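Local coordinates for protein ribulose bisphosphate carboxylase small chain (PDB 4F0H) that is the small subunit of form I RuBisCO, the enzyme that fixes carbon dioxide onto ribulose 1,5-bisphosphate, and probably helps hold its large subunits together, at residues 31-36 with 62-67; 70-73 with 79-82; 111-116 with 121-126. All blocks are in the same frame, centred on the assembly; numbering follows the deposited sequence.

Contact 1: residues 31-36 with 62-67; sequences LAIGIE and APVLFE
Ile33 and Ile35 both direct their CA–CB bonds at helix 62-67, and each crosses its partner there at about a right angle. Ile33 meets Val64 branch to branch: Ile33 CG2 lies 4.0 Å from Val64 CG1. On both residues the touching methyl is the branch trans to the backbone N (Val64 chi1 177°), which carries it into the space between strand and helix.

Ile35 reaches farther, using the end of its chain. Ile35 CD1 comes to 3.4 Å from Glu67 CB, a tight fit against the root of the side chain. The same methyl sits 4.1 Å from the Val64 O atom, nestling against the helix backbone one turn before Glu67. Glu67 starts out toward the strand but bends at chi2 (-61°), leading its carboxylate away from the isoleucines, and OE1 is hydrogen-bonded to Trp51 NE1. Trp51 also packs on Ile35 and is joined to it by backbone hydrogen bonding.

The pair lies at the interface of the two-layer alpha/beta sandwich of the small subunit, where helices pack on one face of an antiparallel sheet. Strand 32-36 and helix 62-67 run almost parallel, at 12°, with axes 9.8 Å apart. Because side chains alternate along a strand, Ile33 and Ile35, two residues apart, share the helix-facing side. Helix 16-28 closes in beside them, with Met26 on Ile33, while Leu55 and Val58 pack on Val64 from the loop before the helix.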
loop_
_atom_site.group_PDB
_atom_site.type_symbol
_atom_site.label_atom_id
_atom_site.label_comp_id
_atom_site.label_asym_id
_atom_site.label_seq_id
_atom_site.Cartn_x
_atom_site.Cartn_y
_atom_site.Cartn_z
ATOM N N LEU B 31 5.632 -37.476 37.117
ATOM C CA LEU B 31 5.178 -37.349 35.727
ATOM C C LEU B 31 4.081 -38.361 35.303
ATOM O O LEU B 31 4.069 -39.489 35.791
ATOM C CB LEU B 31 6.378 -37.551 34.819
ATOM C CG LEU B 31 7.581 -36.687 35.111
ATOM C CD1 LEU B 31 8.598 -36.894 33.948
ATOM C CD2 LEU B 31 7.204 -35.165 35.224
ATOM N N ALA B 32 3.155 -37.994 34.404
ATOM C CA ALA B 32 2.394 -38.998 33.648
ATOM C C ALA B 32 3.349 -39.663 32.626
ATOM O O ALA B 32 4.255 -39.009 32.077
ATOM C CB ALA B 32 1.225 -38.300 32.904
ATOM N N ILE B 33 3.233 -40.969 32.387
ATOM C CA ILE B 33 4.201 -41.634 31.523
ATOM C C ILE B 33 3.511 -42.227 30.310
ATOM O O ILE B 33 2.578 -43.023 30.482
ATOM C CB ILE B 33 4.967 -42.722 32.328
ATOM C CG1 ILE B 33 5.733 -42.073 33.464
ATOM C CG2 ILE B 33 5.798 -43.657 31.409
ATOM C CD1 ILE B 33 6.119 -42.998 34.525
ATOM N N GLY B 34 3.946 -41.816 29.101
ATOM C CA GLY B 34 3.354 -42.266 27.865
ATOM C C GLY B 34 4.335 -43.064 27.006
ATOM O O GLY B 34 5.545 -42.759 26.970
ATOM N N ILE B 35 3.832 -44.081 26.329
ATOM C CA ILE B 35 4.645 -44.889 25.446
ATOM C C ILE B 35 4.065 -44.628 24.033
ATOM O O ILE B 35 2.850 -44.794 23.806
ATOM C CB ILE B 35 4.493 -46.380 25.782
ATOM C CG1 ILE B 35 5.223 -46.733 27.055
ATOM C CG2 ILE B 35 5.100 -47.286 24.637
ATOM C CD1 ILE B 35 4.714 -48.053 27.660
ATOM N N GLU B 36 4.905 -44.216 23.075
ATOM C CA GLU B 36 4.394 -43.811 21.748
ATOM C C GLU B 36 5.316 -44.420 20.677
ATOM O O GLU B 36 6.542 -44.596 20.912
ATOM C CB GLU B 36 4.412 -42.317 21.620
ATOM C CG GLU B 36 3.742 -41.597 22.822
ATOM C CD GLU B 36 3.580 -40.049 22.623
ATOM O OE1 GLU B 36 2.836 -39.414 23.386
ATOM O OE2 GLU B 36 4.152 -39.456 21.713
ATOM N N ALA B 62 7.547 -51.395 37.350
ATOM C CA ALA B 62 7.165 -52.704 36.730
ATOM C C ALA B 62 6.096 -52.651 35.622
ATOM O O ALA B 62 6.297 -53.197 34.525
ATOM C CB ALA B 62 6.713 -53.686 37.816
ATOM N N PRO B 63 4.939 -52.034 35.925
ATOM C CA PRO B 63 3.856 -51.932 34.968
ATOM C C PRO B 63 4.299 -51.146 33.723
ATOM O O PRO B 63 3.912 -51.480 32.593
ATOM C CB PRO B 63 2.778 -51.166 35.735
ATOM C CG PRO B 63 3.037 -51.502 37.165
ATOM C CD PRO B 63 4.537 -51.556 37.269
ATOM N N VAL B 64 5.131 -50.148 33.931
ATOM C CA VAL B 64 5.636 -49.375 32.832
ATOM C C VAL B 64 6.554 -50.256 31.944
ATOM O O VAL B 64 6.363 -50.305 30.729
ATOM C CB VAL B 64 6.400 -48.188 33.365
ATOM C CG1 VAL B 64 7.015 -47.365 32.212
ATOM C CG2 VAL B 64 5.488 -47.356 34.218
ATOM N N LEU B 65 7.527 -50.946 32.552
ATOM C CA LEU B 65 8.396 -51.820 31.789
ATOM C C LEU B 65 7.632 -52.914 31.080
ATOM O O LEU B 65 8.022 -53.353 30.000
ATOM C CB LEU B 65 9.480 -52.431 32.669
ATOM C CG LEU B 65 10.591 -51.466 33.063
ATOM C CD1 LEU B 65 11.389 -52.033 34.233
ATOM C CD2 LEU B 65 11.498 -51.265 31.899
ATOM N N PHE B 66 6.508 -53.315 31.636
ATOM C CA PHE B 66 5.769 -54.369 31.023
ATOM C C PHE B 66 5.143 -53.908 29.744
ATOM O O PHE B 66 5.179 -54.632 28.732
ATOM C CB PHE B 66 4.666 -54.894 31.934
ATOM C CG PHE B 66 3.793 -55.898 31.255
ATOM C CD1 PHE B 66 4.223 -57.192 31.092
ATOM C CD2 PHE B 66 2.527 -55.538 30.772
ATOM C CE1 PHE B 66 3.432 -58.128 30.456
ATOM C CE2 PHE B 66 1.705 -56.467 30.122
ATOM C CZ PHE B 66 2.164 -57.772 29.956
ATOM N N GLU B 67 4.508 -52.731 29.788
ATOM C CA GLU B 67 3.991 -52.120 28.574
ATOM C C GLU B 67 5.052 -51.810 27.559
ATOM O O GLU B 67 4.808 -51.932 26.378
ATOM C CB GLU B 67 3.281 -50.849 28.880
ATOM C CG GLU B 67 2.114 -51.020 29.722
ATOM C CD GLU B 67 1.030 -51.901 29.101
ATOM O OE1 GLU B 67 0.935 -52.097 27.841
ATOM O OE2 GLU B 67 0.249 -52.422 29.919
#

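Contact 2: residues 70-73 with 79-82; sequences ACRK and YIKV
Arg72 and Ile80 mark the closest passage of the two backbones, their CA atoms being 7.6 Å apart. Segment 70-73 belongs to the last part of helix 61-74, and segment 79-82 opens the strand that follows after a short linker. Cys71 and Ile80 point their CA–CB bonds across at each other, whereas that of Arg72 is turned to the flank.

Ile80 does most of the reaching. Its CG1 stands trans to its own carbonyl carbon, and with chi2 at 179° the chain is fully extended, bringing CD1 up against two successive helix residues. Ile80 CD1 lies 3.6 Å from Cys71 SG. The sulfur also touches the second branch, Ile80 CG2 at 3.9 Å, so that it rests against the fork of the isoleucine as well as its end. The same terminal methyl also presses on the helix backbone, Ile80 CD1 to Arg72 CA being 3.7 Å.

The contact belongs to the helix-on-sheet core of the small-subunit fold, where segments 70-73 and 79-82 meet through carbons and a sulfur, without a polar bond between them. Ile80 is also flanked by both neighbouring strands, touching Ile35 and Tyr37 on strand 32-38 and Val100 on strand 93-101.

Arg72 contributes only the start of its side chain: Arg72 CG passes Ile80 CD1 at 4.1 Å, the two chains crossing at about a right angle. Beyond CG the chain stays extended and takes the guanidinium to polar partners of its own. NH1 is hydrogen-bonded to Asn69 OD1, one turn back, and forms a salt bridge with Asp16, while NH2 is hydrogen-bonded to the carbonyl oxygen of Val100.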
loop_
_atom_site.group_PDB
_atom_site.type_symbol
_atom_site.label_atom_id
_atom_site.label_comp_id
_atom_site.label_asym_id
_atom_site.label_seq_id
_atom_site.Cartn_x
_atom_site.Cartn_y
_atom_site.Cartn_z
ATOM N N ALA B 70 5.695 -55.135 26.010
ATOM C CA ALA B 70 4.538 -55.430 25.195
ATOM C C ALA B 70 4.575 -54.583 23.880
ATOM O O ALA B 70 4.340 -55.102 22.761
ATOM C CB ALA B 70 3.255 -55.150 26.013
ATOM N N CYS B 71 4.910 -53.287 23.992
ATOM C CA CYS B 71 4.973 -52.476 22.747
ATOM C C CYS B 71 6.085 -52.996 21.791
ATOM O O CYS B 71 5.851 -53.156 20.575
ATOM C CB CYS B 71 5.144 -51.013 23.037
ATOM S SG CYS B 71 4.933 -50.004 21.553
ATOM N N ARG B 72 7.269 -53.260 22.335
ATOM C CA ARG B 72 8.383 -53.798 21.534
ATOM C C ARG B 72 7.998 -55.073 20.804
ATOM O O ARG B 72 8.385 -55.255 19.644
ATOM C CB ARG B 72 9.567 -54.111 22.428
ATOM C CG ARG B 72 10.363 -52.882 22.789
ATOM C CD ARG B 72 11.058 -53.143 24.074
ATOM N NE ARG B 72 12.275 -52.361 24.224
ATOM C CZ ARG B 72 13.029 -52.372 25.332
ATOM N NH1 ARG B 72 12.729 -53.172 26.349
ATOM N NH2 ARG B 72 14.122 -51.604 25.418
ATOM N N LYS B 73 7.209 -55.950 21.438
ATOM C CA LYS B 73 6.885 -57.184 20.745
ATOM C C LYS B 73 5.908 -56.916 19.622
ATOM O O LYS B 73 6.076 -57.435 18.511
ATOM C CB LYS B 73 6.398 -58.321 21.660
ATOM C CG LYS B 73 7.129 -58.415 22.973
ATOM C CD LYS B 73 8.701 -58.369 22.856
ATOM C CE LYS B 73 9.349 -58.132 24.244
ATOM N NZ LYS B 73 10.517 -57.188 24.273
ATOM N N TYR B 79 10.071 -47.242 15.631
ATOM C CA TYR B 79 10.656 -46.461 16.764
ATOM C C TYR B 79 9.617 -46.397 17.827
ATOM O O TYR B 79 8.399 -46.263 17.495
ATOM C CB TYR B 79 10.927 -45.005 16.334
ATOM C CG TYR B 79 12.116 -44.920 15.436
ATOM C CD1 TYR B 79 13.384 -44.744 15.937
ATOM C CD2 TYR B 79 11.966 -45.076 14.066
ATOM C CE1 TYR B 79 14.460 -44.775 15.077
ATOM C CE2 TYR B 79 13.045 -45.066 13.213
ATOM C CZ TYR B 79 14.301 -44.938 13.736
ATOM O OH TYR B 79 15.399 -44.875 12.839
ATOM N N ILE B 80 10.067 -46.441 19.083
ATOM C CA ILE B 80 9.186 -46.394 20.285
ATOM C C ILE B 80 9.917 -45.527 21.260
ATOM O O ILE B 80 11.159 -45.709 21.501
ATOM C CB ILE B 80 8.995 -47.841 20.914
ATOM C CG1 ILE B 80 8.544 -48.865 19.829
ATOM C CG2 ILE B 80 8.117 -47.812 22.162
ATOM C CD1 ILE B 80 8.342 -50.338 20.366
ATOM N N LYS B 81 9.170 -44.597 21.865
ATOM C CA LYS B 81 9.722 -43.719 22.847
ATOM C C LYS B 81 8.908 -43.643 24.104
ATOM O O LYS B 81 7.699 -43.922 24.118
ATOM C CB LYS B 81 9.899 -42.297 22.304
ATOM C CG LYS B 81 8.598 -41.682 21.747
ATOM C CD LYS B 81 8.848 -40.268 21.255
ATOM C CE LYS B 81 7.566 -39.442 21.110
ATOM N NZ LYS B 81 7.860 -38.355 20.134
ATOM N N VAL B 82 9.574 -43.212 25.167
ATOM C CA VAL B 82 8.854 -43.033 26.413
ATOM C C VAL B 82 8.830 -41.579 26.691
ATOM O O VAL B 82 9.854 -40.907 26.465
ATOM C CB VAL B 82 9.529 -43.811 27.584
ATOM C CG1 VAL B 82 8.764 -43.540 28.866
ATOM C CG2 VAL B 82 9.479 -45.306 27.283
#

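Contact 3: residues 111-116 with 121-126; sequences LIRQED and IKYSIQ
Residues 111-115 and 121-125 pair as antiparallel strands, with Ile112–Ser124 and Gln114–Lys122 the hydrogen-bonded pairs and Leu111–Ile125, Arg113–Tyr123 and Glu115–Ile121 the non-hydrogen-bonded ones.

On the face that carries Leu111 and Tyr123, Leu111 CD1 approaches the rim of the tyrosine ring near its plane, 3.6 Å from Tyr123 CD2. A face of that ring is taken by Ile121, whose CG2 sits over the centre. The same methyl reaches diagonally across the strands to Arg113 CB at 3.7 Å. The Arg113 guanidinium forms a salt bridge, and Tyr123 OH a hydrogen bond, with acidic side chains of another protein's chain, and Arg113 also forms a salt bridge with Asp40 of a neighbouring copy of the small chain.

The opposite face is polar near the turn. Gln114 and Lys122 lie alongside each other, pointing the same way. Bent at chi2 (-126°), Gln114 brings NE2 to Asp116 OD2 at 3.1 Å, nearly in its amide plane and on the anti lone pair of the carboxylate. The salt bridge of Lys122 NZ with Asp116 OD2 is long, at 3.6 Å. A water accepts from Lys122 NZ and lies 2.7 Å from Gln114 OE1, bridging the ends of these two side chains within hydrogen-bonding distance of Asp116 OD2.

Backbone hydrogen bonds from Glu115 and Tyr123 continue the pairing into two other small chains. This matches the C-terminal beta-hairpin of red-type RuBisCO, in which hairpins of four small subunits build a barrel at the central channel.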
loop_
_atom_site.group_PDB
_atom_site.type_symbol
_atom_site.label_atom_id
_atom_site.label_comp_id
_atom_site.label_asym_id
_atom_site.label_seq_id
_atom_site.Cartn_x
_atom_site.Cartn_y
_atom_site.Cartn_z
ATOM N N LEU B 111 16.485 -35.352 0.723
ATOM C CA LEU B 111 16.385 -33.885 0.770
ATOM C C LEU B 111 15.951 -33.362 -0.620
ATOM O O LEU B 111 16.652 -33.580 -1.633
ATOM C CB LEU B 111 17.689 -33.228 1.264
ATOM C CG LEU B 111 17.778 -31.701 1.252
ATOM C CD1 LEU B 111 17.013 -31.100 2.304
ATOM C CD2 LEU B 111 19.262 -31.254 1.419
ATOM N N ILE B 112 14.808 -32.659 -0.648
ATOM C CA ILE B 112 14.203 -32.146 -1.890
ATOM C C ILE B 112 14.377 -30.623 -1.948
ATOM O O ILE B 112 14.140 -29.956 -0.955
ATOM C CB ILE B 112 12.730 -32.485 -1.938
ATOM C CG1 ILE B 112 12.599 -34.023 -1.908
ATOM C CG2 ILE B 112 12.157 -31.940 -3.256
ATOM C CD1 ILE B 112 11.617 -34.553 -1.106
ATOM N N ARG B 113 14.864 -30.090 -3.066
ATOM C CA ARG B 113 15.123 -28.637 -3.180
ATOM C C ARG B 113 14.263 -28.087 -4.306
ATOM O O ARG B 113 14.555 -28.333 -5.493
ATOM C CB ARG B 113 16.525 -28.475 -3.630
ATOM C CG ARG B 113 17.510 -29.107 -2.650
ATOM C CD ARG B 113 18.909 -28.962 -3.222
ATOM N NE ARG B 113 19.850 -29.252 -2.157
ATOM C CZ ARG B 113 20.466 -30.414 -2.010
ATOM N NH1 ARG B 113 20.239 -31.393 -2.883
ATOM N NH2 ARG B 113 21.358 -30.569 -1.013
ATOM N N GLN B 114 13.230 -27.323 -3.970
ATOM C CA GLN B 114 12.393 -26.750 -5.016
ATOM C C GLN B 114 12.940 -25.335 -5.196
ATOM O O GLN B 114 13.064 -24.598 -4.209
ATOM C CB GLN B 114 10.914 -26.653 -4.590
ATOM C CG GLN B 114 10.047 -26.110 -5.730
ATOM C CD GLN B 114 9.275 -24.946 -5.282
ATOM O OE1 GLN B 114 8.366 -25.104 -4.506
ATOM N NE2 GLN B 114 9.718 -23.708 -5.676
ATOM N N GLU B 115 13.318 -24.995 -6.418
ATOM C CA GLU B 115 13.929 -23.685 -6.695
ATOM C C GLU B 115 12.855 -22.638 -6.837
ATOM O O GLU B 115 11.885 -22.796 -7.607
ATOM C CB GLU B 115 14.845 -23.762 -7.930
ATOM C CG GLU B 115 16.052 -24.585 -7.627
ATOM C CD GLU B 115 16.964 -24.886 -8.789
ATOM O OE1 GLU B 115 17.166 -24.026 -9.695
ATOM O OE2 GLU B 115 17.549 -25.998 -8.749
ATOM N N ASP B 116 13.001 -21.578 -6.065
ATOM C CA ASP B 116 11.957 -20.570 -5.960
ATOM C C ASP B 116 12.493 -19.194 -6.447
ATOM O O ASP B 116 13.234 -19.107 -7.445
ATOM C CB ASP B 116 11.553 -20.507 -4.507
ATOM C CG ASP B 116 10.143 -20.040 -4.336
ATOM O OD1 ASP B 116 9.977 -18.935 -3.798
ATOM O OD2 ASP B 116 9.214 -20.778 -4.749
ATOM N N ILE B 121 15.478 -21.494 -2.004
ATOM C CA ILE B 121 14.996 -22.824 -2.239
ATOM C C ILE B 121 13.919 -23.133 -1.159
ATOM O O ILE B 121 14.014 -22.655 -0.014
ATOM C CB ILE B 121 16.198 -23.835 -2.084
ATOM C CG1 ILE B 121 17.218 -23.672 -3.201
ATOM C CG2 ILE B 121 15.663 -25.310 -1.928
ATOM C CD1 ILE B 121 18.546 -24.403 -2.912
ATOM N N LYS B 122 12.908 -23.911 -1.498
ATOM C CA LYS B 122 11.950 -24.417 -0.548
ATOM C C LYS B 122 12.322 -25.892 -0.362
ATOM O O LYS B 122 12.358 -26.632 -1.325
ATOM C CB LYS B 122 10.553 -24.341 -1.152
ATOM C CG LYS B 122 10.044 -22.932 -1.428
ATOM C CD LYS B 122 9.287 -22.440 -0.209
ATOM C CE LYS B 122 8.793 -21.000 -0.352
ATOM N NZ LYS B 122 7.763 -20.963 -1.406
ATOM N N TYR B 123 12.666 -26.283 0.854
ATOM C CA TYR B 123 13.163 -27.641 1.178
ATOM C C TYR B 123 12.061 -28.498 1.726
ATOM O O TYR B 123 11.234 -28.016 2.538
ATOM C CB TYR B 123 14.170 -27.564 2.341
ATOM C CG TYR B 123 15.495 -26.890 1.900
ATOM C CD1 TYR B 123 15.614 -25.495 1.906
ATOM C CD2 TYR B 123 16.594 -27.646 1.417
ATOM C CE1 TYR B 123 16.839 -24.858 1.465
ATOM C CE2 TYR B 123 17.823 -27.005 1.025
ATOM C CZ TYR B 123 17.913 -25.610 1.053
ATOM O OH TYR B 123 19.051 -24.903 0.652
ATOM N N SER B 124 12.057 -29.760 1.296
ATOM C CA SER B 124 11.424 -30.789 2.079
ATOM C C SER B 124 12.439 -31.906 2.410
ATOM O O SER B 124 13.391 -32.196 1.687
ATOM C CB SER B 124 10.248 -31.449 1.370
ATOM O OG SER B 124 9.579 -30.548 0.491
ATOM N N ILE B 125 12.110 -32.590 3.482
ATOM C CA ILE B 125 12.797 -33.749 3.931
ATOM C C ILE B 125 11.759 -34.855 3.990
ATOM O O ILE B 125 10.672 -34.649 4.499
ATOM C CB ILE B 125 13.349 -33.365 5.339
ATOM C CG1 ILE B 125 14.662 -32.551 5.139
ATOM C CG2 ILE B 125 13.519 -34.555 6.286
ATOM C CD1 ILE B 125 15.003 -31.706 6.387
ATOM N N GLN B 126 12.108 -36.039 3.510
ATOM C CA GLN B 126 11.158 -37.144 3.463
ATOM C C GLN B 126 11.881 -38.442 3.845
ATOM O O GLN B 126 12.903 -38.777 3.274
ATOM C CB GLN B 126 10.642 -37.341 2.038
ATOM C CG GLN B 126 9.566 -38.470 1.934
ATOM C CD GLN B 126 8.148 -37.906 2.103
ATOM O OE1 GLN B 126 7.892 -36.846 1.563
ATOM N NE2 GLN B 126 7.224 -38.597 2.881
HETATM O O HOH W 1 6.949 -22.894 -3.781
#

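How the contacts relate
Contacts 1, 2 and 3 follow one another along the chain, each closing before the next opens. Contacts 1 and 2 are 10 Å apart between centres and touch: successive parts of helix 61-74 lie on strands 32-38 and 79-86, neighbours in the four-stranded antiparallel sheet, and Glu36 O probably accepts a hydrogen bond from Lys81 N. Both contacts therefore lie in one helix-on-sheet layer pair. Contact 3 lies across the chain's centre, its centre about 38 Å from that of contact 1 and 32 Å from that of contact 2, in a separate two-stranded hairpin. The chain thus divides into a compact core and a projecting arm that packs against other copies of the small chain.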